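PDB 3UCX: short chain dehydrogenase from Mycobacterium smegmatis, which is probably an NAD(P)-dependent oxidoreductase of the short-chain dehydrogenase family, built on a Rossmann fold and assembled from four chains. Local coordinates for residues Ser165-Leu168 with Ala169-Thr173. Residues are numbered along the deposited sequence; the frame is centred on the assembly and turned at random.
Sequences SALL and AMSQT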
loop_
_atom_site.group_PDB
_atom_site.type_symbol
_atom_site.label_atom_id
_atom_site.label_comp_id
_atom_site.label_asym_id
_atom_site.label_seq_id
_atom_site.Cartn_x
_atom_site.Cartn_y
_atom_site.Cartn_z
ATOM N N SER A 165 4.662 2.530 13.195
ATOM C CA SER A 165 3.423 2.589 12.429
ATOM C C SER A 165 2.487 3.657 12.977
ATOM O O SER A 165 1.870 4.393 12.216
ATOM C CB SER A 165 2.738 1.240 12.427
ATOM O OG SER A 165 3.542 0.313 11.681
ATOM N N ALA A 166 2.382 3.740 14.289
ATOM C CA ALA A 166 1.592 4.795 14.917
ATOM C C ALA A 166 2.188 6.170 14.528
ATOM O O ALA A 166 1.449 7.113 14.197
ATOM C CB ALA A 166 1.553 4.620 16.446
ATOM N N LEU A 167 3.522 6.269 14.524
ATOM C CA LEU A 167 4.204 7.502 14.129
ATOM C C LEU A 167 3.922 7.872 12.673
ATOM O O LEU A 167 3.709 9.044 12.354
ATOM C CB LEU A 167 5.708 7.398 14.380
ATOM C CG LEU A 167 6.608 8.492 13.765
ATOM C CD1 LEU A 167 6.335 9.893 14.338
ATOM C CD2 LEU A 167 8.078 8.119 13.927
ATOM N N LEU A 168 3.958 6.882 11.781
ATOM C CA LEU A 168 3.696 7.104 10.352
ATOM C C LEU A 168 2.266 7.612 10.137
ATOM O O LEU A 168 2.028 8.602 9.413
ATOM C CB LEU A 168 3.961 5.832 9.540
ATOM C CG LEU A 168 3.766 5.931 8.020
ATOM C CD1 LEU A 168 4.617 7.058 7.419
ATOM C CD2 LEU A 168 3.994 4.570 7.340
ATOM N N ALA A 169 1.327 6.966 10.813
ATOM C CA ALA A 169 -0.077 7.351 10.730
ATOM C C ALA A 169 -0.243 8.814 11.224
ATOM O O ALA A 169 -0.843 9.647 10.550
ATOM C CB ALA A 169 -0.933 6.403 11.552
ATOM N N MET A 170 0.342 9.119 12.375
ATOM C CA MET A 170 0.316 10.470 12.925
ATOM C C MET A 170 0.940 11.491 11.968
ATOM O O MET A 170 0.417 12.626 11.812
ATOM C CB MET A 170 1.059 10.501 14.251
ATOM C CG MET A 170 0.980 11.833 14.978
ATOM S SD MET A 170 2.034 11.823 16.424
ATOM C CE MET A 170 3.655 12.066 15.718
ATOM N N SER A 171 2.065 11.111 11.351
ATOM C CA SER A 171 2.755 11.989 10.423
ATOM C C SER A 171 1.881 12.334 9.226
ATOM O O SER A 171 1.904 13.463 8.705
ATOM C CB SER A 171 4.063 11.336 9.954
ATOM O OG SER A 171 4.937 11.072 11.064
ATOM N N GLN A 172 1.137 11.346 8.769
ATOM C CA GLN A 172 0.243 11.516 7.650
ATOM C C GLN A 172 -0.929 12.462 7.984
ATOM O O GLN A 172 -1.210 13.400 7.235
ATOM C CB GLN A 172 -0.258 10.152 7.180
ATOM C CG GLN A 172 0.841 9.345 6.460
ATOM C CD GLN A 172 0.422 7.941 6.128
ATOM O OE1 GLN A 172 -0.522 7.415 6.721
ATOM N NE2 GLN A 172 1.127 7.303 5.159
ATOM N N THR A 173 -1.589 12.232 9.111
ATOM C CA THR A 173 -2.645 13.142 9.568
ATOM C C THR A 173 -2.096 14.578 9.774
ATOM O O THR A 173 -2.766 15.571 9.425
ATOM C CB THR A 173 -3.263 12.648 10.884
ATOM O OG1 THR A 173 -3.793 11.314 10.700
ATOM C CG2 THR A 173 -4.414 13.607 11.353
#
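S171 folds its hydroxyl back onto the carbonyl of L167, one turn earlier in helix 158-179. CB of S171 lies 3.3 Å from L167 O; S171 OG, set beside its own backbone N (chi1 -60°), closes to 2.7 Å of that oxygen and donates a hydrogen bond from above the carbonyl plane. The backbone N of S171 bonds L167 O at 2.8 Å from the opposite face, so one oxygen is gripped by two donors of one residue. S171 OG also bonds ND2 of N144 on strand 141-145. CD1 of L167 lies 3.8 Å from S171 OG and 3.7 Å from CE of M170, whose chain runs extended before bending at chi3 (78°) to present its methyl; the M170 side chain also packs on V121 and L125 of helix 110-130, and L167 on T120. On another side, CG of Q172 passes 3.3 Å from L168 O, and NE2 of Q172 comes 4.1 Å from CG of L168. S165 and A169 pack against A169 and S165 of a second subunit, placing this turn at an interface as well as in the beta-alpha-beta unit 141-190. Held between a helix carbonyl and the side-chain amide of N144, the buried hydroxyl is satisfied twice and ties the helix to the Rossmann sheet.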